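PDB 2IG6: NimC/NimA family protein from Clostridium acetobutylicum, which binds flavin mononucleotide and is probably a flavin-dependent oxidoreductase related to pyridoxamine 5'-phosphate oxidase and the NimA nitroimidazole-resistance proteins. Local coordinates for residues S62-K67 against D123-V128; G87-L92 against T137-K142; V96-R101 against A127-T132. All coordinates share one frame; numbering follows the deposited sequence.

Contact 1. Residues S62-K67 against D123-V128. With FMN (flavin mononucleotide), chain D.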
loop_
_atom_site.group_PDB
_atom_site.type_symbol
_atom_site.label_atom_id
_atom_site.label_comp_id
_atom_site.label_asym_id
_atom_site.label_seq_id
_atom_site.Cartn_x
_atom_site.Cartn_y
_atom_site.Cartn_z
ATOM N N SER A 62 8.470 -14.005 0.985
ATOM C CA SER A 62 9.496 -13.003 0.806
ATOM C C SER A 62 10.873 -13.671 0.840
ATOM O O SER A 62 11.013 -14.843 0.550
ATOM C CB SER A 62 9.378 -11.867 1.853
ATOM O OG SER A 62 9.976 -10.674 1.365
ATOM N N ASN A 63 11.872 -12.863 1.133
ATOM C CA ASN A 63 13.293 -13.198 1.032
ATOM C C ASN A 63 13.925 -12.627 2.309
ATOM O O ASN A 63 13.739 -11.442 2.599
ATOM C CB ASN A 63 13.728 -12.456 -0.236
ATOM C CG ASN A 63 15.182 -12.377 -0.450
ATOM O OD1 ASN A 63 15.977 -12.347 0.466
ATOM N ND2 ASN A 63 15.544 -12.251 -1.713
ATOM N N ASN A 64 14.654 -13.450 3.058
ATOM C CA ASN A 64 15.146 -13.038 4.377
ATOM C C ASN A 64 16.283 -12.022 4.355
ATOM O O ASN A 64 16.738 -11.578 5.408
ATOM C CB ASN A 64 15.501 -14.244 5.245
ATOM C CG ASN A 64 16.635 -15.079 4.670
ATOM O OD1 ASN A 64 17.505 -14.571 3.956
ATOM N ND2 ASN A 64 16.614 -16.372 4.969
ATOM N N THR A 65 16.722 -11.637 3.157
ATOM C CA THR A 65 17.712 -10.587 2.996
ATOM C C THR A 65 17.081 -9.216 2.773
ATOM O O THR A 65 17.784 -8.220 2.795
ATOM C CB THR A 65 18.678 -10.883 1.812
ATOM O OG1 THR A 65 17.987 -10.768 0.558
ATOM C CG2 THR A 65 19.289 -12.269 1.947
ATOM N N LYS A 66 15.772 -9.160 2.537
ATOM C CA LYS A 66 15.102 -7.905 2.174
ATOM C C LYS A 66 14.702 -7.067 3.379
ATOM O O LYS A 66 14.384 -7.600 4.447
ATOM C CB LYS A 66 13.831 -8.183 1.375
ATOM C CG LYS A 66 14.053 -8.757 -0.010
ATOM C CD LYS A 66 12.678 -8.891 -0.669
ATOM C CE LYS A 66 12.706 -9.487 -2.061
ATOM N NZ LYS A 66 11.344 -9.388 -2.682
ATOM N N LYS A 67 14.679 -5.747 3.188
ATOM C CA LYS A 67 14.234 -4.825 4.223
ATOM C C LYS A 67 12.802 -5.136 4.684
ATOM O O LYS A 67 12.502 -5.076 5.876
ATOM C CB LYS A 67 14.330 -3.351 3.736
ATOM C CG LYS A 67 15.759 -2.856 3.559
ATOM C CD LYS A 67 15.835 -1.403 3.040
ATOM N N ASP A 123 17.678 -22.678 -0.694
ATOM C CA ASP A 123 18.475 -21.544 -1.136
ATOM C C ASP A 123 18.944 -20.639 -0.000
ATOM O O ASP A 123 19.738 -19.741 -0.237
ATOM C CB ASP A 123 17.769 -20.746 -2.236
ATOM C CG ASP A 123 16.518 -20.014 -1.755
ATOM O OD1 ASP A 123 16.242 -19.963 -0.529
ATOM O OD2 ASP A 123 15.814 -19.497 -2.642
ATOM N N GLY A 124 18.466 -20.875 1.220
ATOM C CA GLY A 124 18.891 -20.092 2.378
ATOM C C GLY A 124 18.311 -18.677 2.462
ATOM O O GLY A 124 18.575 -17.948 3.418
ATOM N N ILE A 125 17.526 -18.267 1.475
ATOM C CA ILE A 125 16.912 -16.923 1.503
ATOM C C ILE A 125 15.383 -16.918 1.490
ATOM O O ILE A 125 14.765 -15.991 2.023
ATOM C CB ILE A 125 17.463 -16.009 0.379
ATOM C CG1 ILE A 125 17.175 -16.575 -1.014
ATOM C CG2 ILE A 125 18.979 -15.806 0.557
ATOM C CD1 ILE A 125 17.442 -15.589 -2.112
ATOM N N PHE A 126 14.782 -17.941 0.885
ATOM C CA PHE A 126 13.311 -18.005 0.709
ATOM C C PHE A 126 12.608 -18.017 2.072
ATOM O O PHE A 126 12.994 -18.778 2.953
ATOM C CB PHE A 126 12.965 -19.283 -0.092
ATOM C CG PHE A 126 11.509 -19.408 -0.489
ATOM C CD1 PHE A 126 10.814 -18.325 -1.018
ATOM C CD2 PHE A 126 10.851 -20.639 -0.395
ATOM C CE1 PHE A 126 9.474 -18.446 -1.406
ATOM C CE2 PHE A 126 9.513 -20.761 -0.772
ATOM C CZ PHE A 126 8.827 -19.659 -1.279
ATOM N N ALA A 127 11.577 -17.190 2.230
ATOM C CA ALA A 127 10.838 -17.077 3.481
ATOM C C ALA A 127 9.349 -17.133 3.175
ATOM O O ALA A 127 8.855 -16.545 2.182
ATOM C CB ALA A 127 11.190 -15.757 4.219
ATOM N N VAL A 128 8.623 -17.834 4.035
ATOM C CA VAL A 128 7.165 -17.841 3.974
ATOM C C VAL A 128 6.652 -17.383 5.336
ATOM O O VAL A 128 7.159 -17.819 6.378
ATOM C CB VAL A 128 6.585 -19.207 3.558
ATOM C CG1 VAL A 128 7.027 -19.560 2.153
ATOM C CG2 VAL A 128 6.985 -20.305 4.528
HETATM N N1 FMN D . 8.443 -9.319 -3.094
HETATM C C2 FMN D . 8.244 -10.295 -2.133
HETATM O O2 FMN D . 9.088 -10.424 -1.259
HETATM N N3 FMN D . 7.105 -11.072 -2.155
HETATM C C4 FMN D . 6.173 -10.952 -3.163
HETATM O O4 FMN D . 5.081 -11.519 -3.083
HETATM C C4A FMN D . 6.369 -9.965 -4.136
HETATM N N5 FMN D . 5.451 -9.819 -5.167
HETATM C C5A FMN D . 5.641 -8.820 -6.104
HETATM C C6 FMN D . 4.699 -8.648 -7.118
HETATM C C7 FMN D . 4.884 -7.649 -8.061
HETATM C C7M FMN D . 3.889 -7.541 -9.174
HETATM C C8 FMN D . 6.014 -6.830 -7.989
HETATM C C8M FMN D . 6.171 -5.627 -8.877
HETATM C C9 FMN D . 6.964 -7.002 -7.004
HETATM C C9A FMN D . 6.768 -8.007 -6.031
HETATM N N10 FMN D . 7.705 -8.175 -5.029
HETATM C C10 FMN D . 7.502 -9.171 -4.081
HETATM C "C1'" FMN D . 9.009 -7.434 -4.969
HETATM C "C2'" FMN D . 8.943 -6.306 -3.932
HETATM O "O2'" FMN D . 7.973 -5.313 -4.283
HETATM C "C3'" FMN D . 10.331 -5.699 -3.827
HETATM O "O3'" FMN D . 11.317 -6.707 -3.589
HETATM C "C4'" FMN D . 10.406 -4.624 -2.744
HETATM O "O4'" FMN D . 11.563 -3.861 -2.990
HETATM C "C5'" FMN D . 10.522 -5.231 -1.346
HETATM O "O5'" FMN D . 10.302 -4.283 -0.307
HETATM P P FMN D . 11.570 -3.597 0.408
HETATM O O1P FMN D . 11.116 -2.647 1.452
HETATM O O2P FMN D . 12.349 -2.885 -0.674
HETATM O O3P FMN D . 12.454 -4.671 1.009
#
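With chi1 at 63°, Asn64 tucks CG between its own backbone N and carbonyl carbon, which lays the amide against the backbone of Gly124 and Ile125. There ND2 donates to Gly124 O at 3.0 Å; the carbonyl oxygen sits almost in the amide plane of Asn64, whereas the donor stands well above the carbonyl plane. The main chain of the same residue repeats the grip, Asn64 N reaching Ile125 O at 2.7 Å in the carbonyl plane. Further in, Ser62 N donates to Ala127 O, and Ala127 N returns a bond to Ser62 O. These make Ser62 and Ala127 a hydrogen-bonded antiparallel pair, next to the non-hydrogen-bonded pair Asn63 and Phe126, where strands 57-63 and 126-139 meet in the flavin-binding split barrel of the family. Both strand ends carry Asx turns. Asn63 OD1 takes the N-H of Thr65 in its carbonyl plane and the Thr65 hydroxyl from above it, while Asp123 OD1 accepts from Ile125 N and Phe126 N. Beside these turns Thr65 CG2 meets Ile125 CG2 at 3.8 Å. Beyond the strand pair lies the flavin: Ser62 OG donates to FMN O2 (2.8 Å), and the extended chain of Lys66 carries NZ to both FMN O2 (2.9 Å) and FMN O3' (2.8 Å). Cys68 N and, from the second subunit, Arg91 NH1 also bond the cofactor.

Contact 2. Residues G87-L92 against T137-K142. With SO4 (sulfate ion), chain F.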
loop_
_atom_site.group_PDB
_atom_site.type_symbol
_atom_site.label_atom_id
_atom_site.label_comp_id
_atom_site.label_asym_id
_atom_site.label_seq_id
_atom_site.Cartn_x
_atom_site.Cartn_y
_atom_site.Cartn_z
ATOM N N GLY A 87 -13.109 -2.658 -9.263
ATOM C CA GLY A 87 -12.930 -1.521 -8.356
ATOM C C GLY A 87 -13.248 -1.804 -6.883
ATOM O O GLY A 87 -13.278 -0.893 -6.064
ATOM N N GLN A 88 -13.496 -3.054 -6.528
ATOM C CA GLN A 88 -13.663 -3.409 -5.123
ATOM C C GLN A 88 -12.280 -3.458 -4.506
ATOM O O GLN A 88 -11.297 -3.798 -5.179
ATOM C CB GLN A 88 -14.297 -4.777 -4.959
ATOM C CG GLN A 88 -15.642 -4.992 -5.600
ATOM C CD GLN A 88 -16.125 -6.405 -5.320
ATOM O OE1 GLN A 88 -15.473 -7.387 -5.702
ATOM N NE2 GLN A 88 -17.244 -6.522 -4.612
ATOM N N TRP A 89 -12.181 -3.115 -3.229
ATOM C CA TRP A 89 -10.880 -3.133 -2.586
ATOM C C TRP A 89 -10.916 -3.725 -1.183
ATOM O O TRP A 89 -11.963 -3.790 -0.541
ATOM C CB TRP A 89 -10.255 -1.745 -2.609
ATOM C CG TRP A 89 -10.841 -0.745 -1.695
ATOM C CD1 TRP A 89 -10.377 -0.397 -0.462
ATOM C CD2 TRP A 89 -11.948 0.096 -1.962
ATOM N NE1 TRP A 89 -11.147 0.595 0.066
ATOM C CE2 TRP A 89 -12.125 0.919 -0.833
ATOM C CE3 TRP A 89 -12.818 0.229 -3.046
ATOM C CZ2 TRP A 89 -13.135 1.863 -0.751
ATOM C CZ3 TRP A 89 -13.833 1.176 -2.971
ATOM C CH2 TRP A 89 -13.979 1.980 -1.825
ATOM N N ILE A 90 -9.764 -4.195 -0.744
ATOM C CA ILE A 90 -9.633 -4.819 0.562
ATOM C C ILE A 90 -8.698 -4.011 1.453
ATOM O O ILE A 90 -7.757 -3.351 0.979
ATOM C CB ILE A 90 -9.117 -6.275 0.435
ATOM C CG1 ILE A 90 -9.139 -7.006 1.786
ATOM C CG2 ILE A 90 -7.707 -6.327 -0.187
ATOM C CD1 ILE A 90 -9.021 -8.485 1.645
ATOM N N ARG A 91 -8.960 -4.056 2.753
ATOM C CA ARG A 91 -7.957 -3.670 3.718
ATOM C C ARG A 91 -7.869 -4.769 4.753
ATOM O O ARG A 91 -8.852 -5.129 5.362
ATOM C CB ARG A 91 -8.270 -2.322 4.327
ATOM C CG ARG A 91 -8.010 -1.210 3.276
ATOM C CD ARG A 91 -8.184 0.140 3.853
ATOM N NE ARG A 91 -7.157 0.512 4.813
ATOM C CZ ARG A 91 -7.302 1.539 5.644
ATOM N NH1 ARG A 91 -8.433 2.227 5.626
ATOM N NH2 ARG A 91 -6.356 1.875 6.496
ATOM N N LEU A 92 -6.685 -5.327 4.910
ATOM C CA LEU A 92 -6.502 -6.472 5.799
ATOM C C LEU A 92 -5.418 -6.069 6.784
ATOM O O LEU A 92 -4.269 -5.878 6.412
ATOM C CB LEU A 92 -6.106 -7.706 4.988
ATOM C CG LEU A 92 -5.665 -8.961 5.724
ATOM C CD1 LEU A 92 -6.766 -9.426 6.643
ATOM C CD2 LEU A 92 -5.287 -10.071 4.742
ATOM N N THR A 137 -11.736 -5.869 5.729
ATOM C CA THR A 137 -12.933 -5.292 5.158
ATOM C C THR A 137 -12.759 -5.300 3.664
ATOM O O THR A 137 -11.679 -4.939 3.174
ATOM C CB THR A 137 -13.135 -3.849 5.643
ATOM O OG1 THR A 137 -13.162 -3.838 7.072
ATOM C CG2 THR A 137 -14.438 -3.299 5.149
ATOM N N ILE A 138 -13.791 -5.739 2.948
ATOM C CA ILE A 138 -13.848 -5.610 1.497
ATOM C C ILE A 138 -14.913 -4.582 1.184
ATOM O O ILE A 138 -16.075 -4.705 1.623
ATOM C CB ILE A 138 -14.145 -6.925 0.806
ATOM C CG1 ILE A 138 -12.977 -7.882 1.027
ATOM C CG2 ILE A 138 -14.408 -6.698 -0.686
ATOM C CD1 ILE A 138 -13.326 -9.354 0.709
ATOM N N CYS A 139 -14.512 -3.574 0.413
ATOM C CA CYS A 139 -15.362 -2.424 0.145
ATOM C C CYS A 139 -15.736 -2.414 -1.313
ATOM O O CYS A 139 -14.933 -2.745 -2.184
ATOM C CB CYS A 139 -14.645 -1.114 0.473
ATOM S SG CYS A 139 -14.134 -0.965 2.207
ATOM N N SER A 140 -16.973 -2.046 -1.560
ATOM C CA SER A 140 -17.506 -1.974 -2.911
ATOM C C SER A 140 -18.030 -0.570 -3.086
ATOM O O SER A 140 -18.400 0.111 -2.119
ATOM C CB SER A 140 -18.643 -2.991 -3.104
ATOM O OG SER A 140 -18.281 -4.308 -2.683
ATOM N N PHE A 141 -18.069 -0.129 -4.332
ATOM C CA PHE A 141 -18.675 1.138 -4.635
ATOM C C PHE A 141 -20.130 1.127 -4.137
ATOM O O PHE A 141 -20.540 1.995 -3.370
ATOM C CB PHE A 141 -18.654 1.397 -6.140
ATOM C CG PHE A 141 -19.528 2.524 -6.539
ATOM C CD1 PHE A 141 -19.188 3.808 -6.170
ATOM C CD2 PHE A 141 -20.707 2.310 -7.243
ATOM C CE1 PHE A 141 -19.979 4.853 -6.510
ATOM C CE2 PHE A 141 -21.499 3.351 -7.581
ATOM C CZ PHE A 141 -21.143 4.633 -7.216
ATOM N N LYS A 142 -20.897 0.143 -4.595
ATOM C CA LYS A 142 -22.285 -0.016 -4.177
ATOM C C LYS A 142 -22.359 -1.217 -3.245
ATOM O O LYS A 142 -21.861 -2.299 -3.582
HETATM S S SO4 F . -8.594 5.638 6.103
HETATM O O1 SO4 F . -9.036 7.025 6.340
HETATM O O2 SO4 F . -9.716 4.723 6.237
HETATM O O3 SO4 F . -8.078 5.591 4.747
HETATM O O4 SO4 F . -7.542 5.308 7.062
HETATM O O HOH W 1 -15.914 -0.153 -6.070
#
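The indole of Trp89 carries Cys139 on one face: CB stands 3.5 Å above the plane, over the six-membered ring, in a CH-pi contact, while SG comes obliquely to the five-membered ring, 4.4 Å from its centroid. At the indole edge, in plane, lies Gly87 O. A chi1 of 73° carries the ring of Trp89 across to the cysteine; Pro47 of the second subunit also packs on this indole. The other flat group, the guanidinium of Arg91, meets sulfate at its edge, NH1 donating to O2 of the ion at 2.9 Å. Its NH2 is held by Glu79 in a salt bridge, and the sulfate, probably from the crystallisation liquor, is also bound by Arg46 NH2 and Cys68 N of the second subunit.

On the reverse face of the sheet Ile90 CG1 touches Ile138 CG1 at 4.0 Å, with Phe26 of helix 13-30 packed against both residues. Where the paired strands run out, Gln88 NE2 donates to Ser140 OG at 3.1 Å, the hydroxyl being tilted from the amide plane, and Asn84 ND2 serves Gln88 OE1. Cys139 N meets Trp89 O at 2.7 Å with an almost straight N-H...O angle of 173°. Trp89 with Cys139 and Arg91 with Thr137 are hydrogen-bonded pairs, separated by the non-hydrogen-bonded pair of the isoleucines. The whole is a regular antiparallel pairing of strands 89-98 and 126-139, with Arg91 reaching the flavin site of the second subunit, where the sulfate bonds the same two residues, Arg46 and Cys68, that bind FMN in the other site.

Contact 3. Residues V96-R101 against A127-T132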
loop_
_atom_site.group_PDB
_atom_site.type_symbol
_atom_site.label_atom_id
_atom_site.label_comp_id
_atom_site.label_asym_id
_atom_site.label_seq_id
_atom_site.Cartn_x
_atom_site.Cartn_y
_atom_site.Cartn_z
ATOM N N VAL A 96 2.002 -10.947 11.290
ATOM C CA VAL A 96 2.601 -12.065 10.562
ATOM C C VAL A 96 3.688 -12.713 11.395
ATOM O O VAL A 96 4.302 -12.062 12.246
ATOM C CB VAL A 96 3.125 -11.630 9.171
ATOM C CG1 VAL A 96 1.970 -11.136 8.303
ATOM C CG2 VAL A 96 4.163 -10.537 9.301
ATOM N N ALA A 97 3.896 -14.009 11.148
ATOM C CA ALA A 97 4.965 -14.779 11.762
ATOM C C ALA A 97 5.699 -15.519 10.654
ATOM O O ALA A 97 5.084 -16.069 9.756
ATOM C CB ALA A 97 4.398 -15.750 12.753
ATOM N N ASN A 98 7.020 -15.498 10.710
ATOM C CA ASN A 98 7.841 -16.312 9.844
ATOM C C ASN A 98 7.711 -17.806 10.198
ATOM O O ASN A 98 7.803 -18.162 11.344
ATOM C CB ASN A 98 9.301 -15.879 9.990
ATOM C CG ASN A 98 10.206 -16.623 9.064
ATOM O OD1 ASN A 98 9.959 -16.652 7.866
ATOM N ND2 ASN A 98 11.196 -17.318 9.621
ATOM N N ASP A 99 7.503 -18.661 9.201
ATOM C CA ASP A 99 7.354 -20.120 9.426
ATOM C C ASP A 99 8.588 -20.787 8.813
ATOM O O ASP A 99 8.752 -20.802 7.601
ATOM C CB ASP A 99 6.053 -20.601 8.765
ATOM C CG ASP A 99 5.715 -22.044 9.083
ATOM O OD1 ASP A 99 6.596 -22.789 9.517
ATOM O OD2 ASP A 99 4.550 -22.442 8.886
ATOM N N ASP A 100 9.458 -21.317 9.660
ATOM C CA ASP A 100 10.742 -21.886 9.223
ATOM C C ASP A 100 10.683 -23.345 8.774
ATOM O O ASP A 100 11.721 -23.928 8.519
ATOM C CB ASP A 100 11.764 -21.791 10.363
ATOM C CG ASP A 100 12.520 -20.479 10.389
ATOM O OD1 ASP A 100 12.630 -19.803 9.341
ATOM O OD2 ASP A 100 13.057 -20.150 11.478
ATOM N N ARG A 101 9.501 -23.955 8.754
ATOM C CA ARG A 101 9.359 -25.353 8.359
ATOM C C ARG A 101 9.637 -25.565 6.884
ATOM O O ARG A 101 9.030 -24.935 6.024
ATOM C CB ARG A 101 7.956 -25.854 8.651
ATOM C CG ARG A 101 7.625 -25.949 10.111
ATOM C CD ARG A 101 6.232 -26.512 10.275
ATOM N NE ARG A 101 5.225 -25.588 9.785
ATOM C CZ ARG A 101 3.928 -25.855 9.702
ATOM N NH1 ARG A 101 3.468 -27.050 10.064
ATOM N NH2 ARG A 101 3.095 -24.937 9.260
ATOM N N ALA A 127 11.577 -17.190 2.230
ATOM C CA ALA A 127 10.838 -17.077 3.481
ATOM C C ALA A 127 9.349 -17.133 3.175
ATOM O O ALA A 127 8.855 -16.545 2.182
ATOM C CB ALA A 127 11.190 -15.757 4.219
ATOM N N VAL A 128 8.623 -17.834 4.035
ATOM C CA VAL A 128 7.165 -17.841 3.974
ATOM C C VAL A 128 6.652 -17.383 5.336
ATOM O O VAL A 128 7.159 -17.819 6.378
ATOM C CB VAL A 128 6.585 -19.207 3.558
ATOM C CG1 VAL A 128 7.027 -19.560 2.153
ATOM C CG2 VAL A 128 6.985 -20.305 4.528
ATOM N N LEU A 129 5.681 -16.474 5.321
ATOM C CA LEU A 129 5.120 -15.915 6.545
ATOM C C LEU A 129 3.608 -16.008 6.530
ATOM O O LEU A 129 2.992 -15.873 5.479
ATOM C CB LEU A 129 5.514 -14.453 6.694
ATOM C CG LEU A 129 7.005 -14.148 6.574
ATOM C CD1 LEU A 129 7.332 -13.698 5.148
ATOM C CD2 LEU A 129 7.356 -13.082 7.577
ATOM N N TYR A 130 2.999 -16.230 7.689
ATOM C CA TYR A 130 1.538 -16.337 7.739
ATOM C C TYR A 130 0.925 -15.351 8.713
ATOM O O TYR A 130 1.578 -14.875 9.642
ATOM C CB TYR A 130 1.070 -17.759 8.072
ATOM C CG TYR A 130 1.341 -18.160 9.493
ATOM C CD1 TYR A 130 2.600 -18.553 9.884
ATOM C CD2 TYR A 130 0.345 -18.091 10.464
ATOM C CE1 TYR A 130 2.874 -18.908 11.207
ATOM C CE2 TYR A 130 0.601 -18.429 11.780
ATOM C CZ TYR A 130 1.876 -18.833 12.147
ATOM O OH TYR A 130 2.160 -19.178 13.440
ATOM N N PHE A 131 -0.357 -15.080 8.500
ATOM C CA PHE A 131 -1.106 -14.203 9.394
ATOM C C PHE A 131 -1.524 -14.980 10.623
ATOM O O PHE A 131 -2.290 -15.956 10.523
ATOM C CB PHE A 131 -2.336 -13.637 8.695
ATOM C CG PHE A 131 -2.041 -12.428 7.877
ATOM C CD1 PHE A 131 -1.601 -12.547 6.572
ATOM C CD2 PHE A 131 -2.178 -11.172 8.429
ATOM C CE1 PHE A 131 -1.282 -11.400 5.814
ATOM C CE2 PHE A 131 -1.878 -10.043 7.695
ATOM C CZ PHE A 131 -1.445 -10.150 6.380
ATOM N N THR A 132 -1.008 -14.564 11.776
ATOM C CA THR A 132 -1.359 -15.219 13.045
ATOM C C THR A 132 -2.742 -14.777 13.501
ATOM O O THR A 132 -3.447 -15.499 14.234
ATOM C CB THR A 132 -0.364 -14.854 14.153
ATOM O OG1 THR A 132 -0.368 -13.433 14.349
ATOM C CG2 THR A 132 1.031 -15.341 13.794
HETATM O O HOH W 2 10.157 -18.784 6.290
#
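The ring of Tyr130 comes alongside Ala97. From CB, with chi1 at 71°, it swings toward the partner strand. Its CD1 lies 3.5 Å from Ala97 O, and Asp99 CB approaches the ring edge near its plane; CE1 then reaches Ala97 CB at 3.8 Å, with CZ and OH passing the same methyl slightly farther off. Thr132 CG2 presses on that methyl as well, at 3.5 Å. On the other face of the sheet Val96 CG1 sits squarely over the Phe131 ring, 3.9 Å from its centroid.

The backbones pair through mutual bonds between Ala97 and Tyr130, then through Asp99 N to Val128 O at 3.0 Å. Two residues on, Arg101 takes Asp99 side-on: NE bonds OD1 and NH2 bonds OD2 (2.9 Å), both on syn lone pairs. Arg101 N also donates to Asp99 OD1, an Asx turn that leads into helix 102-111. Tyr59 OH adds a bond to Asp99 OD2, and Glu55 a second salt bridge to Arg101.

Strand 126-139 thus lies between strands 89-98 and 57-63, with Val128 packed on helix 102-111, Val96 and Asn98 on helix 67-74, and Phe131 on strand 77-83.

In the fold
All three contacts draw on the long strand 126-139, which pairs with strand 57-63 in contact 1 and with strand 89-98 in contacts 2 and 3. Contacts 1 and 3 are neighbours, their centres 11 Å apart; they share Ala127 and Val128 and touch through Ser62 and Leu129. Contact 2 lies on the opposite side of the chain's centre, about 30 Å from contact 1 and 25 Å from contact 3 between centres, though Leu92 and Phe131 still meet. Along the chain contact 3 nests inside the loop closed by contact 2, while contacts 1 and 2 interleave. One sheet thus supplies Ser62 to its own flavin and Arg91 to the second subunit's site, where it meets sulfate here.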